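Local coordinates for protein lipopolysaccharide core heptose(I) kinase WaaP (Pseudomonas aeruginosa, PDB 6DFL) that phosphorylates the first heptose of the lipopolysaccharide inner core with ATP and also acts as a protein-tyrosine kinase, at residues A[80-85]-A[90-95]; A[138-143]-A[217-222]; A[237-240]-A[246-249]; A[11-16]-A[23-28]. All coordinates share one frame; numbering follows the deposited sequence.

In the fold
Four contacts follow one another along the chain, each closed before the next begins, so none nests in or crosses another. Contact 4 comes first, bringing the end of helix 9-12 against the residues at and after the end of helix 18-24, beside the five-stranded sheet. Contact 1 closes a short loop, joining helix 76-87 to the lead-in of strand 95-101 in that sheet. Contact 2 is the long closure: 73 residues separate segment 138-143 of helix 137-156 from segment 217-222, which leads into helix 221-232. Contact 3 joins the last two helices, its centre about 50 Å from that of contact 4. Contacts 2 and 3 both touch the acylated phosphopantetheine group.

Contact 1 of 4, residues A[80-85]-A[90-95]; sequences QAIRRL and VATMTA
Apolar packing and one backbone hydrogen bond join Ile82 and Leu85, a helical turn apart on helix 76-87, to the loop that leads back into the sheet. The hydrogen bond closes the turn: Val90 N donates to Leu85 O over 2.8 Å, with an N-H...O angle of 157°. Just beyond it, Leu85 reaches two loop residues. Its CD2 rests on Val90 CB at 3.8 Å, while its CB lies 4.0 Å from Thr92 CG2, where the two side chains cross at about a right angle. Ile82 covers the far end of the loop. With CG1 beside the backbone N (chi1 -67°), CG2 stands trans to that N and approaches Met93 O at 3.5 Å and Ala95 CB at 4.3 Å, and CD1 meets Met93 CB at 4.1 Å; residue 93 is selenomethionine, and its selenium end leads away. The polar groups here have partners beyond the two segments: Thr92 OG1 bonds to Val186 O, and Met93 O accepts from His86 NE2. Through Val186 the loop is also tied to strand 184-186 of a second sheet. A buried helix-to-strand loop of this kind is consistent with the αC-β4 segment of the protein kinase fold.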
# COMPACT_ATOMS: atom_id res chain seq x y z
N GLN A 80 0.48 14.89 -13.02
CA GLN A 80 1.57 15.35 -12.18
C GLN A 80 1.91 14.32 -11.12
O GLN A 80 3.08 14.19 -10.72
CB GLN A 80 1.20 16.70 -11.54
CG GLN A 80 1.37 17.92 -12.44
CD GLN A 80 0.78 19.18 -11.83
OE1 GLN A 80 0.28 19.16 -10.70
NE2 GLN A 80 0.82 20.28 -12.59
N ALA A 81 0.92 13.56 -10.63
CA ALA A 81 1.24 12.46 -9.72
C ALA A 81 2.07 11.41 -10.43
O ALA A 81 3.11 10.97 -9.92
CB ALA A 81 -0.03 11.83 -9.16
N ILE A 82 1.63 11.00 -11.62
CA ILE A 82 2.38 10.01 -12.38
C ILE A 82 3.79 10.51 -12.64
O ILE A 82 4.76 9.76 -12.53
CB ILE A 82 1.66 9.68 -13.69
CG1 ILE A 82 0.35 8.95 -13.39
CG2 ILE A 82 2.57 8.90 -14.63
CD1 ILE A 82 -0.35 8.53 -14.63
N ARG A 83 3.93 11.79 -12.96
CA ARG A 83 5.26 12.30 -13.27
C ARG A 83 6.14 12.36 -12.03
O ARG A 83 7.31 12.00 -12.08
CB ARG A 83 5.14 13.66 -13.95
CG ARG A 83 4.59 13.54 -15.37
CD ARG A 83 5.66 13.70 -16.43
NE ARG A 83 5.81 15.12 -16.75
CZ ARG A 83 6.51 15.60 -17.78
NH1 ARG A 83 7.14 14.77 -18.60
NH2 ARG A 83 6.57 16.92 -17.97
N ARG A 84 5.58 12.79 -10.89
CA ARG A 84 6.38 12.81 -9.67
C ARG A 84 6.73 11.40 -9.23
O ARG A 84 7.86 11.15 -8.81
CB ARG A 84 5.66 13.55 -8.54
CG ARG A 84 6.44 13.52 -7.21
CD ARG A 84 7.54 14.64 -7.10
NE ARG A 84 6.89 15.94 -6.79
CZ ARG A 84 6.82 16.94 -7.66
NH1 ARG A 84 7.40 16.80 -8.85
NH2 ARG A 84 6.18 18.09 -7.35
N LEU A 85 5.78 10.46 -9.32
CA LEU A 85 6.08 9.10 -8.87
C LEU A 85 7.17 8.45 -9.70
O LEU A 85 7.94 7.63 -9.19
CB LEU A 85 4.83 8.24 -8.89
CG LEU A 85 3.84 8.52 -7.78
CD1 LEU A 85 2.82 7.41 -7.72
CD2 LEU A 85 4.57 8.69 -6.45
N VAL A 90 8.61 5.27 -7.81
CA VAL A 90 7.44 4.55 -7.33
C VAL A 90 6.70 4.00 -8.54
O VAL A 90 6.26 4.76 -9.42
CB VAL A 90 6.52 5.45 -6.50
CG1 VAL A 90 5.22 4.75 -6.21
CG2 VAL A 90 7.19 5.83 -5.22
N ALA A 91 6.54 2.69 -8.57
CA ALA A 91 6.01 2.01 -9.74
C ALA A 91 4.53 2.34 -9.95
O ALA A 91 3.70 2.18 -9.05
CB ALA A 91 6.24 0.51 -9.56
N THR A 92 4.19 2.84 -11.13
CA THR A 92 2.83 3.30 -11.38
C THR A 92 2.55 3.19 -12.87
O THR A 92 3.31 2.57 -13.63
CB THR A 92 2.64 4.73 -10.86
OG1 THR A 92 1.26 5.11 -11.00
CG2 THR A 92 3.47 5.70 -11.65
N MSE A 93 1.43 3.78 -13.28
CA MSE A 93 1.04 3.80 -14.67
C MSE A 93 2.04 4.59 -15.47
O MSE A 93 2.75 5.44 -14.93
CB MSE A 93 -0.35 4.41 -14.86
CG MSE A 93 -1.48 3.58 -14.31
SE MSE A 93 -2.82 4.78 -13.60
CE MSE A 93 -4.42 4.03 -14.53
N THR A 94 2.10 4.32 -16.76
CA THR A 94 2.88 5.13 -17.68
C THR A 94 1.90 5.91 -18.53
O THR A 94 0.89 5.36 -18.97
CB THR A 94 3.80 4.25 -18.53
OG1 THR A 94 4.75 3.62 -17.66
CG2 THR A 94 4.53 5.08 -19.57
N ALA A 95 2.17 7.20 -18.71
CA ALA A 95 1.27 8.11 -19.42
C ALA A 95 1.83 8.37 -20.81
O ALA A 95 2.93 8.89 -20.95
CB ALA A 95 1.12 9.42 -18.66

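Contact 2 of 4, residues A[138-143]-A[217-222]; sequences RLKRAL and IGLTRR. With G9S (S-[2-({N-[(2S)-2-hydroxy-3,3-dimethyl-4-(phosphonooxy)butanoyl]-beta-alanyl}amino)ethyl] hexadecanethioate), chain C.
Lys140, on a turn of helix 137-156, and Leu219, in the loop leading into helix 221-232, have the closest CA atoms of the two segments, still 9.1 Å apart, so side chains must span the gap. Lys140 does most of this work: its chain is fully extended, with CG trans to the backbone N (chi1 -178°), and NZ donates to Gly218 O over 2.7 Å, tilted 33° from the carbonyl plane. The same ammonium also forms salt bridges with Asp223 and with an acidic side chain of the other protein's chain, so three acceptors hold it in place. Lower down, Lys140 CE touches Leu219 CD2 at 4.0 Å. The other branch of that leucine, CD1, lies 3.9 Å from C22 of the ligand's acyl chain, and Ile217 CD1 meets C27 at 3.8 Å. Farther out along the ligand, Arg221 CB sits 3.3 Å from the amide oxygen O2. Thr220 is the N-cap of helix 221-232, its OG1 accepting a hydrogen bond from Asp223 N and a weak one from Arg222 N. The loop thus touches both helix 137-156, through Leu219 and Gly218, and the ligand, with Ile217 also touching Ser127 of helix 123-127.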
# COMPACT_ATOMS: atom_id res chain seq x y z
N ARG A 138 5.05 -15.21 5.24
CA ARG A 138 6.10 -14.35 4.71
C ARG A 138 5.62 -13.58 3.49
O ARG A 138 5.90 -12.38 3.35
CB ARG A 138 7.36 -15.16 4.39
CG ARG A 138 8.60 -14.61 5.08
CD ARG A 138 9.85 -15.48 4.87
NE ARG A 138 10.42 -15.30 3.54
CZ ARG A 138 10.30 -16.19 2.55
NH1 ARG A 138 10.85 -15.94 1.37
NH2 ARG A 138 9.64 -17.32 2.75
N LEU A 139 4.87 -14.24 2.59
CA LEU A 139 4.25 -13.51 1.49
C LEU A 139 3.38 -12.37 2.00
O LEU A 139 3.45 -11.24 1.50
CB LEU A 139 3.42 -14.44 0.62
CG LEU A 139 2.80 -13.66 -0.53
CD1 LEU A 139 3.91 -12.98 -1.33
CD2 LEU A 139 1.99 -14.57 -1.43
N LYS A 140 2.56 -12.66 3.01
CA LYS A 140 1.69 -11.64 3.57
C LYS A 140 2.49 -10.43 4.03
O LYS A 140 2.28 -9.31 3.56
CB LYS A 140 0.88 -12.24 4.71
CG LYS A 140 -0.11 -11.31 5.35
CD LYS A 140 -0.73 -11.99 6.53
CE LYS A 140 -1.75 -11.11 7.19
NZ LYS A 140 -2.08 -11.70 8.51
N ARG A 141 3.45 -10.66 4.92
CA ARG A 141 4.21 -9.55 5.49
C ARG A 141 5.00 -8.79 4.42
O ARG A 141 5.08 -7.56 4.45
CB ARG A 141 5.11 -10.07 6.60
CG ARG A 141 4.33 -10.61 7.80
CD ARG A 141 5.28 -11.01 8.93
NE ARG A 141 5.71 -12.40 8.86
CZ ARG A 141 5.21 -13.37 9.63
NH1 ARG A 141 4.25 -13.11 10.52
NH2 ARG A 141 5.67 -14.60 9.50
N ALA A 142 5.53 -9.50 3.43
CA ALA A 142 6.22 -8.81 2.34
C ALA A 142 5.28 -7.87 1.59
O ALA A 142 5.70 -6.77 1.20
CB ALA A 142 6.83 -9.83 1.39
N LEU A 143 4.01 -8.26 1.39
CA LEU A 143 3.07 -7.37 0.71
C LEU A 143 2.69 -6.19 1.60
O LEU A 143 2.72 -5.04 1.15
CB LEU A 143 1.83 -8.16 0.30
CG LEU A 143 2.07 -9.07 -0.89
CD1 LEU A 143 0.97 -10.10 -1.02
CD2 LEU A 143 2.17 -8.25 -2.15
N ILE A 217 -8.96 -8.62 5.95
CA ILE A 217 -8.03 -9.58 5.39
C ILE A 217 -7.21 -10.28 6.47
O ILE A 217 -6.22 -10.96 6.15
CB ILE A 217 -7.12 -8.92 4.34
CG1 ILE A 217 -6.23 -7.86 5.00
CG2 ILE A 217 -7.96 -8.33 3.21
CD1 ILE A 217 -5.37 -7.13 4.02
N GLY A 218 -7.59 -10.14 7.73
CA GLY A 218 -6.89 -10.85 8.78
C GLY A 218 -5.54 -10.26 9.14
O GLY A 218 -4.58 -11.00 9.39
N LEU A 219 -5.43 -8.94 9.17
CA LEU A 219 -4.21 -8.31 9.65
C LEU A 219 -4.17 -8.42 11.17
O LEU A 219 -5.05 -7.88 11.85
CB LEU A 219 -4.13 -6.85 9.22
CG LEU A 219 -4.12 -6.56 7.71
CD1 LEU A 219 -4.03 -5.08 7.42
CD2 LEU A 219 -3.03 -7.30 6.98
N THR A 220 -3.14 -9.09 11.68
CA THR A 220 -2.90 -9.09 13.12
C THR A 220 -2.54 -7.69 13.57
O THR A 220 -2.26 -6.80 12.76
CB THR A 220 -1.78 -10.07 13.48
OG1 THR A 220 -0.50 -9.45 13.24
CG2 THR A 220 -1.91 -11.35 12.65
N ARG A 221 -2.56 -7.47 14.89
CA ARG A 221 -2.06 -6.21 15.40
C ARG A 221 -0.63 -6.00 14.96
O ARG A 221 -0.21 -4.86 14.74
CB ARG A 221 -2.13 -6.17 16.93
CG ARG A 221 -3.52 -6.10 17.48
CD ARG A 221 -3.48 -6.42 18.94
NE ARG A 221 -4.67 -7.13 19.39
CZ ARG A 221 -4.67 -8.09 20.31
NH1 ARG A 221 -3.53 -8.47 20.87
NH2 ARG A 221 -5.81 -8.68 20.65
N ARG A 222 0.12 -7.08 14.78
CA ARG A 222 1.53 -6.94 14.46
C ARG A 222 1.74 -6.67 12.98
O ARG A 222 2.68 -5.96 12.61
CB ARG A 222 2.29 -8.18 14.93
CG ARG A 222 2.60 -8.11 16.41
CD ARG A 222 2.62 -9.46 17.08
NE ARG A 222 1.26 -9.88 17.42
CZ ARG A 222 0.61 -10.87 16.84
NH1 ARG A 222 -0.62 -11.14 17.23
NH2 ARG A 222 1.19 -11.58 15.88
C1 G9S C . -1.41 -1.07 17.47
C2 G9S C . -2.09 -2.80 19.18
C3 G9S C . -2.97 -3.20 20.35
C4 G9S C . -2.85 -2.34 21.60
C5 G9S C . -1.30 -0.28 22.14
C6 G9S C . 0.80 -1.62 23.05
C7 G9S C . 1.34 -2.08 24.39
C8 G9S C . 0.66 -2.82 22.14
C10 G9S C . -3.02 0.86 15.03
C11 G9S C . -4.10 1.72 14.44
C12 G9S C . -4.22 1.63 12.93
C13 G9S C . -3.33 0.61 12.26
C14 G9S C . -2.27 1.16 11.29
C15 G9S C . -2.58 1.08 9.81
C16 G9S C . -2.44 -0.26 9.12
N2 G9S C . -2.24 -1.48 18.58
C19 G9S C . -1.89 -1.49 16.10
C20 G9S C . 1.79 -0.66 22.47
C21 G9S C . -2.12 -0.27 7.63
C22 G9S C . -2.55 -1.55 6.91
C23 G9S C . -2.67 -1.54 5.42
C24 G9S C . -1.78 -2.51 4.67
C25 G9S C . -2.00 -2.74 3.18
C26 G9S C . -1.48 -4.05 2.58
C27 G9S C . -2.43 -5.23 2.57
C28 G9S C . -1.99 -6.42 1.75
C29 G9S C . -2.85 -6.82 0.60
C30 G9S C . -0.57 -0.93 23.32
N3 G9S C . -2.36 -0.96 21.37
O2 G9S C . -1.25 -3.58 18.75
O3 G9S C . -1.92 1.32 15.32
O4 G9S C . -1.01 0.87 21.82
O5 G9S C . -1.44 -1.73 24.03
O6 G9S C . 1.00 -1.29 25.48
O8 G9S C . 1.24 -0.65 27.91
O9 G9S C . 3.10 -0.14 26.31
P1 G9S C . 2.00 -1.10 26.68
S1 G9S C . -3.44 -0.77 15.58

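Contact 3 of 4, residues A[237-240]-A[246-249]; sequences REIL and LLAW. With G9S (S-[2-({N-[(2S)-2-hydroxy-3,3-dimethyl-4-(phosphonooxy)butanoyl]-beta-alanyl}amino)ethyl] hexadecanethioate), chain C.
Leu247 packs against Ile239 and Leu240 in a small apolar contact between two consecutive helices, 236-242 and 244-257, joined by a very short link near the end of the chain. Besides these two residues, Leu247 also packs on the ligand. The nearest CA atoms are those of Leu240 and Leu247, 7.7 Å apart. Leu240 starts out away from the partner helix, yet its end swings back: CG stands trans to the carbonyl carbon (chi1 -62°), and the CD2 branch comes within 4.0 Å of Leu247 CD1, the two side chains crossing at about a right angle. Ile239 contributes its CG2 branch, 4.2 Å from the same Leu247 CD1, which is therefore the methyl that both residues of the first helix touch. Helix 221-232 also packs here, through Phe232 against Ile239, Leu225 against Leu240 and Leu228 against Leu247. On the ligand side these two helices line part of the pocket for the acylated phosphopantetheine group; Leu240 also packs on an apolar side chain of the other protein's chain. Leu240 CD1 lies 4.0 Å from the ligand methyl C20. Leu247 meets the thioester region, its CD2 standing 3.7 Å from the thioester oxygen O3 and its backbone O 3.5 Å from C11, the first methylene of the acyl chain.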
# COMPACT_ATOMS: atom_id res chain seq x y z
N ARG A 237 8.36 2.52 18.81
CA ARG A 237 8.00 3.18 20.05
C ARG A 237 7.74 4.67 19.83
O ARG A 237 6.79 5.23 20.40
CB ARG A 237 9.10 2.96 21.08
CG ARG A 237 8.85 3.56 22.45
CD ARG A 237 9.90 3.03 23.46
NE ARG A 237 9.40 1.85 24.17
CZ ARG A 237 9.79 0.61 23.93
NH1 ARG A 237 10.69 0.35 22.98
NH2 ARG A 237 9.27 -0.39 24.64
N GLU A 238 8.54 5.31 18.98
CA GLU A 238 8.28 6.71 18.65
C GLU A 238 6.94 6.88 17.93
O GLU A 238 6.18 7.81 18.23
CB GLU A 238 9.45 7.24 17.82
CG GLU A 238 9.37 8.70 17.39
CD GLU A 238 10.54 9.04 16.48
OE1 GLU A 238 11.62 8.48 16.70
OE2 GLU A 238 10.40 9.85 15.53
N ILE A 239 6.62 5.99 16.97
CA ILE A 239 5.37 6.11 16.21
C ILE A 239 4.17 6.06 17.15
O ILE A 239 3.33 6.96 17.17
CB ILE A 239 5.27 5.01 15.15
CG1 ILE A 239 6.32 5.23 14.08
CG2 ILE A 239 3.86 4.98 14.50
CD1 ILE A 239 6.69 3.95 13.38
N LEU A 240 4.11 5.01 17.98
CA LEU A 240 3.01 4.84 18.93
C LEU A 240 2.90 6.01 19.90
O LEU A 240 1.83 6.21 20.48
CB LEU A 240 3.21 3.55 19.70
CG LEU A 240 3.19 2.33 18.78
CD1 LEU A 240 3.76 1.11 19.50
CD2 LEU A 240 1.78 2.05 18.29
N LEU A 246 -3.86 10.03 16.13
CA LEU A 246 -4.19 9.49 14.82
C LEU A 246 -4.51 8.00 14.90
O LEU A 246 -5.56 7.55 14.46
CB LEU A 246 -3.05 9.75 13.86
CG LEU A 246 -3.13 9.10 12.47
CD1 LEU A 246 -4.25 9.73 11.67
CD2 LEU A 246 -1.77 9.23 11.74
N LEU A 247 -3.62 7.22 15.50
CA LEU A 247 -3.83 5.78 15.54
C LEU A 247 -5.05 5.39 16.36
O LEU A 247 -5.66 4.34 16.10
CB LEU A 247 -2.59 5.10 16.12
CG LEU A 247 -1.38 5.28 15.22
CD1 LEU A 247 -0.14 4.61 15.84
CD2 LEU A 247 -1.70 4.70 13.85
N ALA A 248 -5.40 6.17 17.38
CA ALA A 248 -6.56 5.84 18.18
C ALA A 248 -7.84 6.17 17.43
O ALA A 248 -8.83 5.44 17.51
CB ALA A 248 -6.52 6.61 19.50
N TRP A 249 -7.82 7.27 16.67
CA TRP A 249 -8.95 7.61 15.82
C TRP A 249 -9.17 6.55 14.77
O TRP A 249 -10.27 6.02 14.64
CB TRP A 249 -8.72 8.97 15.17
CG TRP A 249 -9.76 9.29 14.16
CD1 TRP A 249 -10.99 9.83 14.39
CD2 TRP A 249 -9.68 9.07 12.75
NE1 TRP A 249 -11.67 9.98 13.22
CE2 TRP A 249 -10.90 9.52 12.19
CE3 TRP A 249 -8.70 8.55 11.91
CZ2 TRP A 249 -11.16 9.45 10.82
CZ3 TRP A 249 -8.96 8.49 10.55
CH2 TRP A 249 -10.18 8.93 10.02
C1 G9S C . -1.41 -1.07 17.47
C2 G9S C . -2.09 -2.80 19.18
C3 G9S C . -2.97 -3.20 20.35
C4 G9S C . -2.85 -2.34 21.60
C5 G9S C . -1.30 -0.28 22.14
C6 G9S C . 0.80 -1.62 23.05
C7 G9S C . 1.34 -2.08 24.39
C8 G9S C . 0.66 -2.82 22.14
C10 G9S C . -3.02 0.86 15.03
C11 G9S C . -4.10 1.72 14.44
C12 G9S C . -4.22 1.63 12.93
C13 G9S C . -3.33 0.61 12.26
C14 G9S C . -2.27 1.16 11.29
C15 G9S C . -2.58 1.08 9.81
C16 G9S C . -2.44 -0.26 9.12
N2 G9S C . -2.24 -1.48 18.58
C19 G9S C . -1.89 -1.49 16.10
C20 G9S C . 1.79 -0.66 22.47
C21 G9S C . -2.12 -0.27 7.63
C22 G9S C . -2.55 -1.55 6.91
C23 G9S C . -2.67 -1.54 5.42
C24 G9S C . -1.78 -2.51 4.67
C25 G9S C . -2.00 -2.74 3.18
C26 G9S C . -1.48 -4.05 2.58
C27 G9S C . -2.43 -5.23 2.57
C28 G9S C . -1.99 -6.42 1.75
C29 G9S C . -2.85 -6.82 0.60
C30 G9S C . -0.57 -0.93 23.32
N3 G9S C . -2.36 -0.96 21.37
O2 G9S C . -1.25 -3.58 18.75
O3 G9S C . -1.92 1.32 15.32
O4 G9S C . -1.01 0.87 21.82
O5 G9S C . -1.44 -1.73 24.03
O6 G9S C . 1.00 -1.29 25.48
O8 G9S C . 1.24 -0.65 27.91
O9 G9S C . 3.10 -0.14 26.31
P1 G9S C . 2.00 -1.10 26.68
S1 G9S C . -3.44 -0.77 15.58

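Contact 4 of 4, residues A[11-16]-A[23-28]; sequences RLWNGR and EALQGK
In the pair of short helices at the N terminus, Trp13, just past the end of helix 9-12, reaches over to Leu25, which follows helix 18-24. The contact is made at the rim of the indole. Leu25 CD1 lies in the plane of the ring, 3.6 Å from Trp13 CZ2 and 4.1 Å from Trp13 CH2, and the two side chains cross at about a right angle, so the methyl abuts the benzo edge rather than covering a face. With CG trans to the carbonyl carbon (chi1 -51°) and chi2 at -19°, the benzo edge is turned to Leu25. A looser touch accompanies it: Ala24 CB sits 4.4 Å from Arg16 NH1, at the edge of the guanidinium and near its plane. The amide of Gln26 turns back on Ala24 O through NE2, in a bond whose length is too short to be trusted. Around the indole, Phe9, Pro18, Ala21 and Val22 supply further packing from the two helices, and Phe111 does so from strand 109-115; Leu25 also leans on Val50 of strand 48-53. The short helices thus sit against the five-stranded antiparallel sheet, consistent with the N-terminal lobe of the protein kinase fold.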
# COMPACT_ATOMS: atom_id res chain seq x y z
N ARG A 11 2.94 9.73 -33.39
CA ARG A 11 2.71 9.61 -34.83
C ARG A 11 1.22 9.57 -35.15
O ARG A 11 0.74 10.32 -36.01
CB ARG A 11 3.43 8.38 -35.39
CG ARG A 11 3.01 7.05 -34.78
CD ARG A 11 3.45 5.87 -35.65
NE ARG A 11 2.51 4.76 -35.56
CZ ARG A 11 2.57 3.78 -34.66
NH1 ARG A 11 3.55 3.79 -33.76
NH2 ARG A 11 1.66 2.81 -34.66
N LEU A 12 0.46 8.73 -34.43
CA LEU A 12 -0.95 8.53 -34.72
C LEU A 12 -1.70 9.85 -34.84
O LEU A 12 -2.65 9.95 -35.62
CB LEU A 12 -1.61 7.68 -33.64
CG LEU A 12 -1.85 6.19 -33.94
CD1 LEU A 12 -0.53 5.45 -34.08
CD2 LEU A 12 -2.73 5.53 -32.88
N TRP A 13 -1.29 10.87 -34.09
CA TRP A 13 -1.96 12.16 -34.18
C TRP A 13 -1.00 13.23 -34.67
O TRP A 13 -0.92 14.32 -34.09
CB TRP A 13 -2.53 12.56 -32.82
CG TRP A 13 -3.34 11.51 -32.17
CD1 TRP A 13 -3.92 10.43 -32.77
CD2 TRP A 13 -3.68 11.43 -30.79
NE1 TRP A 13 -4.59 9.68 -31.84
CE2 TRP A 13 -4.46 10.27 -30.61
CE3 TRP A 13 -3.39 12.22 -29.68
CZ2 TRP A 13 -4.97 9.90 -29.38
CZ3 TRP A 13 -3.89 11.85 -28.46
CH2 TRP A 13 -4.67 10.70 -28.31
N ASN A 14 -0.27 12.92 -35.74
CA ASN A 14 0.77 13.84 -36.22
C ASN A 14 0.14 15.14 -36.71
O ASN A 14 0.20 16.16 -36.02
CB ASN A 14 1.59 13.19 -37.33
CG ASN A 14 2.83 13.98 -37.66
OD1 ASN A 14 3.49 14.52 -36.77
ND2 ASN A 14 3.15 14.07 -38.95
N GLY A 15 -0.48 15.10 -37.88
CA GLY A 15 -1.14 16.28 -38.39
C GLY A 15 -2.58 16.35 -37.94
O GLY A 15 -3.47 16.72 -38.71
N ARG A 16 -2.83 15.98 -36.68
CA ARG A 16 -4.18 15.90 -36.15
C ARG A 16 -4.27 16.72 -34.88
O ARG A 16 -3.31 16.80 -34.11
CB ARG A 16 -4.57 14.45 -35.86
CG ARG A 16 -4.43 13.50 -37.05
CD ARG A 16 -5.20 12.21 -36.79
NE ARG A 16 -6.53 12.52 -36.28
CZ ARG A 16 -7.45 11.61 -35.96
NH1 ARG A 16 -8.63 12.01 -35.49
NH2 ARG A 16 -7.20 10.32 -36.10
N GLU A 23 -11.10 12.05 -28.44
CA GLU A 23 -12.54 11.88 -28.51
C GLU A 23 -12.94 10.88 -29.59
O GLU A 23 -14.09 10.41 -29.60
CB GLU A 23 -13.20 13.23 -28.77
CG GLU A 23 -12.91 14.28 -27.73
CD GLU A 23 -13.95 14.29 -26.63
OE1 GLU A 23 -14.06 15.32 -25.92
OE2 GLU A 23 -14.67 13.28 -26.47
N ALA A 24 -12.04 10.56 -30.52
CA ALA A 24 -12.32 9.61 -31.58
C ALA A 24 -11.84 8.20 -31.25
O ALA A 24 -12.19 7.27 -31.98
CB ALA A 24 -11.67 10.08 -32.89
N LEU A 25 -11.05 8.03 -30.19
CA LEU A 25 -10.65 6.69 -29.77
C LEU A 25 -11.86 5.91 -29.29
O LEU A 25 -12.82 6.47 -28.76
CB LEU A 25 -9.61 6.78 -28.66
CG LEU A 25 -8.23 7.24 -29.09
CD1 LEU A 25 -7.48 7.74 -27.88
CD2 LEU A 25 -7.48 6.11 -29.77
N GLN A 26 -11.79 4.59 -29.47
CA GLN A 26 -12.95 3.72 -29.30
C GLN A 26 -12.59 2.48 -28.50
O GLN A 26 -11.45 2.00 -28.51
CB GLN A 26 -13.52 3.31 -30.66
CG GLN A 26 -14.28 4.43 -31.34
CD GLN A 26 -14.06 4.44 -32.84
OE1 GLN A 26 -14.48 3.52 -33.54
NE2 GLN A 26 -13.38 5.47 -33.33
N GLY A 27 -13.60 1.96 -27.82
CA GLY A 27 -13.46 0.77 -27.01
C GLY A 27 -14.48 0.79 -25.89
O GLY A 27 -15.38 1.63 -25.86
N LYS A 28 -14.33 -0.16 -24.97
CA LYS A 28 -15.26 -0.27 -23.85
C LYS A 28 -15.27 1.03 -23.06
O LYS A 28 -14.28 1.37 -22.40
CB LYS A 28 -14.89 -1.45 -22.95
CG LYS A 28 -15.87 -1.67 -21.80
CD LYS A 28 -15.87 -3.12 -21.32
CE LYS A 28 -14.49 -3.56 -20.83
NZ LYS A 28 -14.47 -4.99 -20.42